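Long-range contacts in putative methyltransferase (Emericella variicolor, PDB 7DMB), which probably transfers methyl groups from S-adenosyl-L-methionine, acting in trans with a polyketide synthase in calbistrin biosynthesis: residues 67-72 with 125-130; 54-59 with 370-375; 212-217 with 247-252; 78-83 with 156-161. One frame throughout, in Å; residues are numbered along the deposited sequence.

Contact 1: 67-72 with 125-130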
loop_
_atom_site.group_PDB
_atom_site.type_symbol
_atom_site.label_atom_id
_atom_site.label_comp_id
_atom_site.label_asym_id
_atom_site.label_seq_id
_atom_site.Cartn_x
_atom_site.Cartn_y
_atom_site.Cartn_z
ATOM N N VAL A 67 8.622 -7.125 15.792
ATOM C CA VAL A 67 8.964 -6.764 17.170
ATOM C C VAL A 67 10.278 -7.429 17.586
ATOM O O VAL A 67 11.126 -6.813 18.245
ATOM C CB VAL A 67 7.818 -7.133 18.136
ATOM C CG1 VAL A 67 8.315 -7.101 19.600
ATOM C CG2 VAL A 67 6.620 -6.192 17.953
ATOM N N LEU A 68 10.459 -8.699 17.223
ATOM C CA LEU A 68 11.710 -9.390 17.527
ATOM C C LEU A 68 12.903 -8.708 16.858
ATOM O O LEU A 68 13.924 -8.442 17.509
ATOM C CB LEU A 68 11.612 -10.853 17.096
ATOM C CG LEU A 68 10.830 -11.815 17.992
ATOM C CD1 LEU A 68 10.389 -13.055 17.174
ATOM C CD2 LEU A 68 11.689 -12.243 19.183
ATOM N N CYS A 69 12.810 -8.446 15.547
ATOM C CA CYS A 69 13.877 -7.699 14.875
ATOM C C CYS A 69 14.118 -6.337 15.521
ATOM O O CYS A 69 15.271 -5.910 15.643
ATOM C CB CYS A 69 13.572 -7.494 13.382
ATOM S SG CYS A 69 12.991 -8.977 12.461
ATOM N N ALA A 70 13.041 -5.617 15.876
ATOM C CA ALA A 70 13.199 -4.279 16.435
ATOM C C ALA A 70 13.944 -4.330 17.765
ATOM O O ALA A 70 14.815 -3.496 18.023
ATOM C CB ALA A 70 11.839 -3.599 16.602
ATOM N N ILE A 71 13.620 -5.311 18.612
ATOM C CA ILE A 71 14.369 -5.532 19.853
ATOM C C ILE A 71 15.832 -5.815 19.543
ATOM O O ILE A 71 16.744 -5.248 20.156
ATOM C CB ILE A 71 13.747 -6.692 20.652
ATOM C CG1 ILE A 71 12.320 -6.353 21.109
ATOM C CG2 ILE A 71 14.658 -7.073 21.843
ATOM C CD1 ILE A 71 11.502 -7.592 21.557
ATOM N N GLN A 72 16.070 -6.693 18.562
ATOM C CA GLN A 72 17.416 -7.090 18.182
ATOM C C GLN A 72 18.207 -5.943 17.583
ATOM O O GLN A 72 19.432 -6.027 17.524
ATOM C CB GLN A 72 17.350 -8.258 17.183
ATOM C CG GLN A 72 18.534 -9.217 17.236
ATOM C CD GLN A 72 18.539 -10.095 18.477
ATOM O OE1 GLN A 72 17.636 -10.034 19.302
ATOM N NE2 GLN A 72 19.564 -10.922 18.608
ATOM N N LYS A 125 17.337 -17.187 17.420
ATOM C CA LYS A 125 16.777 -18.510 17.142
ATOM C C LYS A 125 15.296 -18.425 16.798
ATOM O O LYS A 125 14.821 -19.094 15.871
ATOM C CB LYS A 125 16.988 -19.437 18.340
ATOM C CG LYS A 125 16.464 -20.880 18.133
ATOM C CD LYS A 125 16.045 -21.508 19.473
ATOM C CE LYS A 125 15.749 -22.988 19.339
ATOM N NZ LYS A 125 16.845 -23.679 18.607
ATOM N N ALA A 126 14.550 -17.607 17.539
ATOM C CA ALA A 126 13.138 -17.397 17.235
ATOM C C ALA A 126 12.948 -16.731 15.873
ATOM O O ALA A 126 12.085 -17.143 15.094
ATOM C CB ALA A 126 12.491 -16.568 18.349
ATOM N N MET A 127 13.750 -15.704 15.562
ATOM C CA MET A 127 13.632 -15.061 14.260
ATOM C C MET A 127 13.878 -16.057 13.128
ATOM O O MET A 127 13.144 -16.075 12.133
ATOM C CB MET A 127 14.599 -13.873 14.163
ATOM C CG MET A 127 14.165 -12.606 14.940
ATOM S SD MET A 127 15.578 -11.557 15.410
ATOM C CE MET A 127 15.875 -10.714 13.873
ATOM N N ASN A 128 14.865 -16.939 13.284
ATOM C CA ASN A 128 15.164 -17.860 12.192
ATOM C C ASN A 128 14.131 -18.973 12.080
ATOM O O ASN A 128 13.874 -19.466 10.970
ATOM C CB ASN A 128 16.575 -18.409 12.358
ATOM C CG ASN A 128 17.623 -17.365 12.019
ATOM O OD1 ASN A 128 17.436 -16.580 11.089
ATOM N ND2 ASN A 128 18.709 -17.328 12.779
ATOM N N GLU A 129 13.525 -19.363 13.204
ATOM C CA GLU A 129 12.393 -20.280 13.170
ATOM C C GLU A 129 11.202 -19.677 12.426
ATOM O O GLU A 129 10.444 -20.406 11.775
ATOM C CB GLU A 129 11.979 -20.651 14.596
ATOM C CG GLU A 129 12.490 -21.991 15.096
ATOM C CD GLU A 129 12.818 -21.989 16.592
ATOM O OE1 GLU A 129 12.168 -21.233 17.363
ATOM O OE2 GLU A 129 13.735 -22.741 16.988
ATOM N N MET A 130 10.997 -18.362 12.531
ATOM C CA MET A 130 9.858 -17.757 11.853
ATOM C C MET A 130 10.100 -17.668 10.346
ATOM O O MET A 130 9.193 -17.941 9.547
ATOM C CB MET A 130 9.565 -16.392 12.461
ATOM C CG MET A 130 9.130 -16.491 13.926
ATOM S SD MET A 130 8.273 -15.010 14.485
ATOM C CE MET A 130 7.156 -14.787 13.113
#
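Q72, which leans on M127, has its amide gripped at both ends by the first turn of the opposite helix: OE1 takes a hydrogen bond from R123 NE, and NE2 gives one to the carbonyl oxygen of D120. With the polar tip fixed in this way, the aliphatic root of the side chain does the packing, and Q72 CB rests 4.1 Å from M127 SD. M127 reaches across to three residues of the other helix, L68, C69 and Q72. Its CG lies against L68 CB at 3.8 Å, near the base of the side chain. Further out the chain turns at chi3 (80°), and that bend carries the methyl onto C69, with M127 CE 3.7 Å from C69 SG and almost as close to the CA of that cysteine. L68 also meets the helix with its tip. Its CD1 touches M130 SD at 3.9 Å and also faces A126 CB at 4.3 Å, so this leucine is bordered by three side chains from little more than one turn of the partner helix. W147 and Y150 of helix 140-157 also touch M127, and L115 packs on L68. The local axes pass 10.2 Å apart with their directions at 146°, and the side chains between them are almost wholly apolar and sulfur-rich. This is roughly antiparallel helix packing within the helical part of the chain, where helices 85-101, 112-117 and 140-157 pack around the pair.

Contact 2: 54-59 with 370-375; sequences ESQSEQ and PPFYYN
Q59, in the first turn of helix 56-79, reaches F372 and Y374 in the loop joining strands 358-366 and 375-382, the last antiparallel pair of the seven-stranded methyltransferase sheet. Its CB points toward that loop, and beyond CG the chain is extended (chi2 -167°), which takes the amide all the way across. CG is the first atom to touch, 3.8 Å from Y374 CE2. CD follows at the edge of the same ring and in its plane, the amide itself being turned 75° from the ring. At the tip the two ends of the amide do different work. NE2 donates to F372 O at 2.9 Å in a reasonably straight bond (157°) that comes in above the carbonyl plane, and its other hydrogen goes to S55 OG at 2.8 Å. Both acceptors lie close to the plane of the amide, so its rotation is well fixed. OE1 sits 3.4 Å from Y374 CE2 and accepts from Q108 NE2 as well as from a water, which also donates to Y373 O. Nearby, the side chain of Q56 crosses F372 at about a right angle, while W179 meets the Y374 ring edge-to-face. The hydroxyl of Y374 completes the join: OH donates to a second water, though the modelled 2.5 Å from Y374 OH to it is doubtfully short, and that water donates in turn to Q59 O, 2.9 Å away.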
loop_
_atom_site.group_PDB
_atom_site.type_symbol
_atom_site.label_atom_id
_atom_site.label_comp_id
_atom_site.label_asym_id
_atom_site.label_seq_id
_atom_site.Cartn_x
_atom_site.Cartn_y
_atom_site.Cartn_z
ATOM N N GLU A 54 -9.939 -14.230 6.921
ATOM C CA GLU A 54 -9.545 -13.832 8.267
ATOM C C GLU A 54 -8.027 -13.824 8.338
ATOM O O GLU A 54 -7.372 -14.748 7.858
ATOM C CB GLU A 54 -10.126 -14.792 9.307
ATOM C CG GLU A 54 -10.414 -14.161 10.657
ATOM C CD GLU A 54 -9.216 -14.219 11.610
ATOM O OE1 GLU A 54 -9.336 -13.726 12.754
ATOM O OE2 GLU A 54 -8.153 -14.758 11.220
ATOM N N SER A 55 -7.455 -12.774 8.908
ATOM C CA SER A 55 -6.016 -12.586 8.786
ATOM C C SER A 55 -5.322 -12.305 10.114
ATOM O O SER A 55 -4.144 -11.938 10.109
ATOM C CB SER A 55 -5.725 -11.458 7.796
ATOM O OG SER A 55 -6.134 -10.216 8.322
ATOM N N GLN A 56 -6.012 -12.479 11.242
ATOM C CA GLN A 56 -5.421 -12.155 12.534
ATOM C C GLN A 56 -4.199 -13.014 12.846
ATOM O O GLN A 56 -3.256 -12.529 13.476
ATOM C CB GLN A 56 -6.476 -12.290 13.630
ATOM C CG GLN A 56 -7.623 -11.270 13.476
ATOM C CD GLN A 56 -7.144 -9.818 13.478
ATOM O OE1 GLN A 56 -7.451 -9.047 12.560
ATOM N NE2 GLN A 56 -6.398 -9.437 14.517
ATOM N N SER A 57 -4.187 -14.275 12.415
ATOM C CA SER A 57 -3.035 -15.131 12.680
ATOM C C SER A 57 -1.786 -14.617 11.974
ATOM O O SER A 57 -0.733 -14.453 12.602
ATOM C CB SER A 57 -3.328 -16.569 12.253
ATOM O OG SER A 57 -4.065 -17.242 13.249
ATOM N N GLU A 58 -1.871 -14.381 10.661
ATOM C CA GLU A 58 -0.679 -13.938 9.941
ATOM C C GLU A 58 -0.247 -12.545 10.382
ATOM O O GLU A 58 0.955 -12.261 10.413
ATOM C CB GLU A 58 -0.913 -13.978 8.427
ATOM C CG GLU A 58 -1.974 -13.023 7.890
ATOM C CD GLU A 58 -2.406 -13.404 6.468
ATOM O OE1 GLU A 58 -3.195 -14.346 6.329
ATOM O OE2 GLU A 58 -1.948 -12.771 5.494
ATOM N N GLN A 59 -1.209 -11.678 10.738
ATOM C CA GLN A 59 -0.897 -10.337 11.244
ATOM C C GLN A 59 -0.155 -10.392 12.572
ATOM O O GLN A 59 0.711 -9.550 12.841
ATOM C CB GLN A 59 -2.178 -9.518 11.422
ATOM C CG GLN A 59 -2.811 -8.982 10.139
ATOM C CD GLN A 59 -3.877 -7.944 10.434
ATOM O OE1 GLN A 59 -3.662 -7.047 11.230
ATOM N NE2 GLN A 59 -5.026 -8.059 9.785
ATOM N N PRO A 370 -12.377 -4.247 11.475
ATOM C CA PRO A 370 -11.634 -3.343 12.348
ATOM C C PRO A 370 -11.491 -3.939 13.738
ATOM O O PRO A 370 -12.292 -4.792 14.136
ATOM C CB PRO A 370 -12.507 -2.076 12.368
ATOM C CG PRO A 370 -13.476 -2.234 11.251
ATOM C CD PRO A 370 -13.684 -3.690 11.089
ATOM N N PRO A 371 -10.491 -3.505 14.517
ATOM C CA PRO A 371 -9.568 -2.430 14.156
ATOM C C PRO A 371 -8.288 -2.892 13.463
ATOM O O PRO A 371 -7.516 -2.025 13.060
ATOM C CB PRO A 371 -9.236 -1.819 15.515
ATOM C CG PRO A 371 -9.193 -3.014 16.411
ATOM C CD PRO A 371 -10.236 -3.988 15.889
ATOM N N PHE A 372 -8.050 -4.200 13.331
ATOM C CA PHE A 372 -6.749 -4.687 12.863
ATOM C C PHE A 372 -6.845 -5.014 11.375
ATOM O O PHE A 372 -6.891 -6.168 10.947
ATOM C CB PHE A 372 -6.273 -5.868 13.710
ATOM C CG PHE A 372 -5.804 -5.455 15.089
ATOM C CD1 PHE A 372 -6.410 -5.949 16.229
ATOM C CD2 PHE A 372 -4.772 -4.536 15.233
ATOM C CE1 PHE A 372 -5.978 -5.559 17.498
ATOM C CE2 PHE A 372 -4.333 -4.134 16.502
ATOM C CZ PHE A 372 -4.939 -4.646 17.630
ATOM N N TYR A 373 -6.878 -3.952 10.583
ATOM C CA TYR A 373 -6.846 -4.022 9.135
ATOM C C TYR A 373 -5.580 -3.317 8.664
ATOM O O TYR A 373 -4.911 -2.621 9.437
ATOM C CB TYR A 373 -8.109 -3.393 8.526
ATOM C CG TYR A 373 -8.135 -1.886 8.562
ATOM C CD1 TYR A 373 -7.630 -1.124 7.502
ATOM C CD2 TYR A 373 -8.652 -1.209 9.662
ATOM C CE1 TYR A 373 -7.645 0.267 7.545
ATOM C CE2 TYR A 373 -8.671 0.181 9.710
ATOM C CZ TYR A 373 -8.169 0.917 8.662
ATOM O OH TYR A 373 -8.197 2.299 8.754
ATOM N N TYR A 374 -5.228 -3.516 7.390
ATOM C CA TYR A 374 -4.087 -2.812 6.817
ATOM C C TYR A 374 -4.510 -1.771 5.787
ATOM O O TYR A 374 -4.279 -0.575 6.003
ATOM C CB TYR A 374 -3.076 -3.823 6.236
ATOM C CG TYR A 374 -2.033 -4.214 7.278
ATOM C CD1 TYR A 374 -0.835 -3.507 7.395
ATOM C CD2 TYR A 374 -2.267 -5.260 8.179
ATOM C CE1 TYR A 374 0.120 -3.850 8.356
ATOM C CE2 TYR A 374 -1.320 -5.600 9.156
ATOM C CZ TYR A 374 -0.129 -4.892 9.236
ATOM O OH TYR A 374 0.818 -5.217 10.185
ATOM N N ASN A 375 -5.185 -2.185 4.709
ATOM C CA ASN A 375 -5.609 -1.304 3.625
ATOM C C ASN A 375 -7.083 -0.911 3.754
ATOM O O ASN A 375 -7.948 -1.759 4.003
ATOM C CB ASN A 375 -5.417 -1.996 2.276
ATOM C CG ASN A 375 -4.046 -1.794 1.691
ATOM O OD1 ASN A 375 -3.475 -0.720 1.778
ATOM N ND2 ASN A 375 -3.523 -2.827 1.044
HETATM O O HOH W 1 -3.559 -4.139 11.540
HETATM O O HOH W 2 0.124 -6.869 11.981
#

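Contact 3: 212-217 with 247-252; sequences TTARVF and RRFEAY
F217 and Y252 lie face to face in an offset stack, ring centroids 4.3 Å apart and planes only 8° from parallel. The overlap is displaced far enough that F217 CB, too, sits over the tyrosine ring, 3.7 Å from its centroid. F249 joins the cluster at a slant, its plane 49° from that of F217. One face of the F249 ring receives T213 CG2, 4.1 Å from the centroid, the opposite face is backed by R248 CG, and A214 CB lies at its edge. A water bridges the two segments, donating to A214 O at 2.7 Å and hydrogen-bonded to Y252 OH. In this Rossmann-like methyltransferase fold these groups join helix 211-220, which follows the glycine-rich turn after strand 200-205, to the last turn of helix 242-248 and the type I beta turn after it. R248 spans the gap with CG anti to the backbone N (chi1 173°) and the chain extended from there to NE, passing A214 CB with NH2 at 3.7 Å. Beyond that methyl its guanidinium is anchored by D178 through NH2 and by the carbonyl oxygen of T209, an S-adenosyl-L-homocysteine-binding residue, through NH1. On the sheet side, T213 OG1 is tied to E204, Y232 meets the F217 ring, and Y257 packs on F249.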
loop_
_atom_site.group_PDB
_atom_site.type_symbol
_atom_site.label_atom_id
_atom_site.label_comp_id
_atom_site.label_asym_id
_atom_site.label_seq_id
_atom_site.Cartn_x
_atom_site.Cartn_y
_atom_site.Cartn_z
ATOM N N THR A 212 -1.228 -4.494 -7.412
ATOM C CA THR A 212 -2.637 -4.197 -7.622
ATOM C C THR A 212 -3.031 -4.326 -9.095
ATOM O O THR A 212 -4.143 -4.772 -9.401
ATOM C CB THR A 212 -2.950 -2.804 -7.077
ATOM O OG1 THR A 212 -2.665 -2.783 -5.674
ATOM C CG2 THR A 212 -4.414 -2.462 -7.301
ATOM N N THR A 213 -2.130 -3.967 -10.013
ATOM C CA THR A 213 -2.392 -4.176 -11.436
ATOM C C THR A 213 -2.847 -5.602 -11.721
ATOM O O THR A 213 -3.763 -5.828 -12.525
ATOM C CB THR A 213 -1.133 -3.870 -12.244
ATOM O OG1 THR A 213 -0.418 -2.794 -11.624
ATOM C CG2 THR A 213 -1.486 -3.494 -13.700
ATOM N N ALA A 214 -2.206 -6.580 -11.069
ATOM C CA ALA A 214 -2.501 -7.991 -11.310
ATOM C C ALA A 214 -3.920 -8.355 -10.901
ATOM O O ALA A 214 -4.608 -9.079 -11.632
ATOM C CB ALA A 214 -1.505 -8.871 -10.559
ATOM N N ARG A 215 -4.363 -7.899 -9.719
ATOM C CA ARG A 215 -5.743 -8.156 -9.323
ATOM C C ARG A 215 -6.733 -7.478 -10.274
ATOM O O ARG A 215 -7.770 -8.058 -10.615
ATOM C CB ARG A 215 -6.009 -7.691 -7.893
ATOM C CG ARG A 215 -4.904 -7.801 -6.829
ATOM C CD ARG A 215 -4.095 -9.076 -6.835
ATOM N NE ARG A 215 -4.899 -10.260 -7.080
ATOM C CZ ARG A 215 -4.403 -11.390 -7.568
ATOM N NH1 ARG A 215 -3.092 -11.461 -7.849
ATOM N NH2 ARG A 215 -5.219 -12.425 -7.785
ATOM N N VAL A 216 -6.428 -6.249 -10.702
ATOM C CA VAL A 216 -7.369 -5.457 -11.491
ATOM C C VAL A 216 -7.585 -6.101 -12.857
ATOM O O VAL A 216 -8.713 -6.149 -13.358
ATOM C CB VAL A 216 -6.864 -3.999 -11.597
ATOM C CG1 VAL A 216 -7.580 -3.218 -12.728
ATOM C CG2 VAL A 216 -7.038 -3.262 -10.242
ATOM N N PHE A 217 -6.519 -6.638 -13.465
ATOM C CA PHE A 217 -6.654 -7.280 -14.770
ATOM C C PHE A 217 -7.571 -8.498 -14.695
ATOM O O PHE A 217 -8.343 -8.761 -15.626
ATOM C CB PHE A 217 -5.277 -7.673 -15.307
ATOM C CG PHE A 217 -4.609 -6.591 -16.115
ATOM C CD1 PHE A 217 -5.274 -5.986 -17.174
ATOM C CD2 PHE A 217 -3.314 -6.182 -15.818
ATOM C CE1 PHE A 217 -4.660 -4.999 -17.925
ATOM C CE2 PHE A 217 -2.695 -5.183 -16.554
ATOM C CZ PHE A 217 -3.365 -4.593 -17.613
ATOM N N ARG A 247 6.787 -7.868 -18.701
ATOM C CA ARG A 247 6.831 -9.323 -18.573
ATOM C C ARG A 247 5.627 -9.835 -17.791
ATOM O O ARG A 247 4.900 -10.724 -18.256
ATOM C CB ARG A 247 8.124 -9.775 -17.872
ATOM C CG ARG A 247 9.411 -9.694 -18.675
ATOM C CD ARG A 247 10.637 -9.838 -17.731
ATOM N NE ARG A 247 11.509 -8.646 -17.660
ATOM C CZ ARG A 247 12.088 -8.204 -16.540
ATOM N NH1 ARG A 247 11.888 -8.838 -15.385
ATOM N NH2 ARG A 247 12.873 -7.125 -16.559
ATOM N N ARG A 248 5.416 -9.291 -16.580
ATOM C CA ARG A 248 4.334 -9.760 -15.715
ATOM C C ARG A 248 2.975 -9.698 -16.409
ATOM O O ARG A 248 2.134 -10.587 -16.219
ATOM C CB ARG A 248 4.303 -8.947 -14.421
ATOM C CG ARG A 248 3.111 -9.260 -13.532
ATOM C CD ARG A 248 3.281 -8.648 -12.165
ATOM N NE ARG A 248 2.469 -9.312 -11.152
ATOM C CZ ARG A 248 2.519 -9.013 -9.861
ATOM N NH1 ARG A 248 3.327 -8.052 -9.442
ATOM N NH2 ARG A 248 1.764 -9.669 -8.995
ATOM N N PHE A 249 2.742 -8.671 -17.234
ATOM C CA PHE A 249 1.452 -8.477 -17.892
ATOM C C PHE A 249 1.543 -8.649 -19.400
ATOM O O PHE A 249 0.785 -8.031 -20.154
ATOM C CB PHE A 249 0.875 -7.119 -17.523
ATOM C CG PHE A 249 0.823 -6.906 -16.038
ATOM C CD1 PHE A 249 0.074 -7.760 -15.242
ATOM C CD2 PHE A 249 1.581 -5.911 -15.431
ATOM C CE1 PHE A 249 0.032 -7.603 -13.873
ATOM C CE2 PHE A 249 1.549 -5.744 -14.055
ATOM C CZ PHE A 249 0.768 -6.589 -13.274
ATOM N N GLU A 250 2.446 -9.525 -19.841
ATOM C CA GLU A 250 2.555 -9.841 -21.258
ATOM C C GLU A 250 1.266 -10.468 -21.795
ATOM O O GLU A 250 0.927 -10.275 -22.964
ATOM C CB GLU A 250 3.754 -10.768 -21.460
ATOM C CG GLU A 250 4.023 -11.171 -22.880
ATOM C CD GLU A 250 3.235 -12.392 -23.263
ATOM O OE1 GLU A 250 2.973 -13.219 -22.359
ATOM O OE2 GLU A 250 2.854 -12.499 -24.453
ATOM N N ALA A 251 0.521 -11.193 -20.955
ATOM C CA ALA A 251 -0.690 -11.862 -21.423
ATOM C C ALA A 251 -1.818 -10.902 -21.796
ATOM O O ALA A 251 -2.731 -11.316 -22.516
ATOM C CB ALA A 251 -1.200 -12.843 -20.367
ATOM N N TYR A 252 -1.785 -9.644 -21.332
ATOM C CA TYR A 252 -2.892 -8.709 -21.514
ATOM C C TYR A 252 -2.647 -7.740 -22.667
ATOM O O TYR A 252 -1.538 -7.227 -22.842
ATOM C CB TYR A 252 -3.150 -7.925 -20.229
ATOM C CG TYR A 252 -3.464 -8.835 -19.069
ATOM C CD1 TYR A 252 -4.710 -9.425 -18.952
ATOM C CD2 TYR A 252 -2.506 -9.122 -18.106
ATOM C CE1 TYR A 252 -5.006 -10.271 -17.899
ATOM C CE2 TYR A 252 -2.793 -9.960 -17.037
ATOM C CZ TYR A 252 -4.046 -10.534 -16.943
ATOM O OH TYR A 252 -4.349 -11.383 -15.908
HETATM O O HOH W 3 -3.354 -10.635 -13.511
#

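Contact 4: 78-83 with 156-161; sequences KSATCT and IVEGRV
The backbone of T83 runs close past the end of helix 140-157, and its N sits nearly along the C=O axis of V157, 3.0 Å from V157 O. T83 OG1 donates to that same oxygen, from above the carbonyl plane; the modelled length of 2.5 Å is very short and should be read with caution. The hydroxyl can join in because it is placed between the backbone N and the carbonyl carbon (chi1 51°). E158 grips the loop further back. Its OE2 accepts from T81 N at 2.9 Å in an almost perfectly straight bond (176°) on the anti side, tilted somewhat out of the carboxylate plane, and a water that also contacts T81 OG1 donates to it. The other oxygen, OE1, is held end-on by R160 through NH1, at 2.9 Å, and NH2, which probably steadies the carboxylate's rotation; D155 is a second partner of R160. Alongside these polar ties, V157 CG2 packs on A80 CB at 3.8 Å, and C82 SG lies near V157 CB, with F87 touching both C82 and V157. The loop leaving helix 56-79 is thus tied to a helix C-terminus closed by a Schellman motif, with G159 (phi 77°) as its C-prime residue.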
loop_
_atom_site.group_PDB
_atom_site.type_symbol
_atom_site.label_atom_id
_atom_site.label_comp_id
_atom_site.label_asym_id
_atom_site.label_seq_id
_atom_site.Cartn_x
_atom_site.Cartn_y
_atom_site.Cartn_z
ATOM N N LYS A 78 22.261 1.891 18.346
ATOM C CA LYS A 78 22.845 2.895 19.232
ATOM C C LYS A 78 24.344 3.064 18.995
ATOM O O LYS A 78 24.863 4.181 19.054
ATOM C CB LYS A 78 22.560 2.524 20.686
ATOM C CG LYS A 78 21.084 2.587 21.068
ATOM C CD LYS A 78 20.313 3.682 20.304
ATOM C CE LYS A 78 20.563 5.090 20.904
ATOM N NZ LYS A 78 19.714 6.190 20.358
ATOM N N SER A 79 25.057 1.981 18.708
ATOM C CA SER A 79 26.474 2.123 18.401
ATOM C C SER A 79 26.738 2.556 16.958
ATOM O O SER A 79 27.897 2.823 16.611
ATOM C CB SER A 79 27.217 0.815 18.691
ATOM O OG SER A 79 26.440 -0.311 18.326
ATOM N N ALA A 80 25.710 2.649 16.119
ATOM C CA ALA A 80 25.900 3.009 14.721
ATOM C C ALA A 80 25.906 4.524 14.533
ATOM O O ALA A 80 25.323 5.287 15.313
ATOM C CB ALA A 80 24.810 2.387 13.845
ATOM N N THR A 81 26.565 4.950 13.463
ATOM C CA THR A 81 26.590 6.350 13.060
ATOM C C THR A 81 25.418 6.605 12.119
ATOM O O THR A 81 25.473 6.264 10.935
ATOM C CB THR A 81 27.915 6.693 12.391
ATOM O OG1 THR A 81 28.992 6.407 13.291
ATOM C CG2 THR A 81 27.947 8.166 12.000
ATOM N N CYS A 82 24.354 7.216 12.643
ATOM C CA CYS A 82 23.236 7.669 11.812
ATOM C C CYS A 82 23.675 8.859 10.970
ATOM O O CYS A 82 23.853 9.968 11.488
ATOM C CB CYS A 82 22.041 8.030 12.693
ATOM S SG CYS A 82 21.229 6.567 13.330
ATOM N N THR A 83 23.834 8.634 9.667
ATOM C CA THR A 83 24.487 9.598 8.793
ATOM C C THR A 83 23.546 10.639 8.212
ATOM O O THR A 83 24.022 11.618 7.628
ATOM C CB THR A 83 25.188 8.880 7.645
ATOM O OG1 THR A 83 24.260 7.986 7.023
ATOM C CG2 THR A 83 26.384 8.115 8.163
ATOM N N ILE A 156 22.791 0.390 6.424
ATOM C CA ILE A 156 21.841 1.336 5.850
ATOM C C ILE A 156 22.011 2.719 6.479
ATOM O O ILE A 156 22.203 3.712 5.765
ATOM C CB ILE A 156 20.398 0.807 5.979
ATOM C CG1 ILE A 156 20.219 -0.477 5.152
ATOM C CG2 ILE A 156 19.381 1.891 5.555
ATOM C CD1 ILE A 156 18.970 -1.270 5.480
ATOM N N VAL A 157 21.991 2.811 7.817
ATOM C CA VAL A 157 22.097 4.143 8.427
ATOM C C VAL A 157 23.487 4.730 8.261
ATOM O O VAL A 157 23.660 5.947 8.397
ATOM C CB VAL A 157 21.734 4.162 9.925
ATOM C CG1 VAL A 157 20.335 3.601 10.164
ATOM C CG2 VAL A 157 22.798 3.432 10.749
ATOM N N GLU A 158 24.490 3.912 7.968
ATOM C CA GLU A 158 25.810 4.460 7.708
ATOM C C GLU A 158 26.070 4.719 6.228
ATOM O O GLU A 158 27.197 5.081 5.869
ATOM C CB GLU A 158 26.879 3.547 8.296
ATOM C CG GLU A 158 26.698 3.402 9.806
ATOM C CD GLU A 158 27.929 2.902 10.534
ATOM O OE1 GLU A 158 28.887 2.419 9.877
ATOM O OE2 GLU A 158 27.924 2.988 11.779
ATOM N N GLY A 159 25.062 4.554 5.368
ATOM C CA GLY A 159 25.180 4.965 3.974
ATOM C C GLY A 159 25.985 4.049 3.084
ATOM O O GLY A 159 26.492 4.497 2.052
ATOM N N ARG A 160 26.119 2.774 3.447
ATOM C CA ARG A 160 26.818 1.803 2.617
ATOM C C ARG A 160 25.883 0.988 1.731
ATOM O O ARG A 160 26.334 0.448 0.719
ATOM C CB ARG A 160 27.646 0.854 3.494
ATOM C CG ARG A 160 28.935 1.488 4.050
ATOM C CD ARG A 160 29.845 0.469 4.698
ATOM N NE ARG A 160 29.213 -0.121 5.880
ATOM C CZ ARG A 160 29.198 0.441 7.089
ATOM N NH1 ARG A 160 29.776 1.620 7.285
ATOM N NH2 ARG A 160 28.601 -0.172 8.103
ATOM N N VAL A 161 24.601 0.889 2.071
ATOM C CA VAL A 161 23.650 0.180 1.228
ATOM C C VAL A 161 22.293 0.856 1.374
ATOM O O VAL A 161 21.957 1.405 2.433
ATOM C CB VAL A 161 23.599 -1.341 1.558
ATOM C CG1 VAL A 161 22.875 -1.617 2.855
ATOM C CG2 VAL A 161 22.933 -2.130 0.413
HETATM O O HOH W 4 30.078 4.266 13.106
#

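In the fold
Contacts 1, 2 and 4 all use helix 56-79: its first turn in contact 2, its middle in contact 1 and its end, with the loop that follows, in contact 4. The chemistry changes along it. Contact 1 is buried, with apolar and sulfur-bearing side chains between the helices. Contact 4 is at the surface, about 21 Å from contact 1 between centres, and relies mainly on hydrogen bonds to a helix-end carbonyl and a carboxylate. Contact 2, partly buried, joins the helical part to the loop between the last two strands of the sheet by a glutamine and waters. Contact 3, also partly buried, does not use helix 56-79; it lies within the methyltransferase domain, stacks aromatic rings, and alone includes a residue of the S-adenosyl-L-homocysteine pocket.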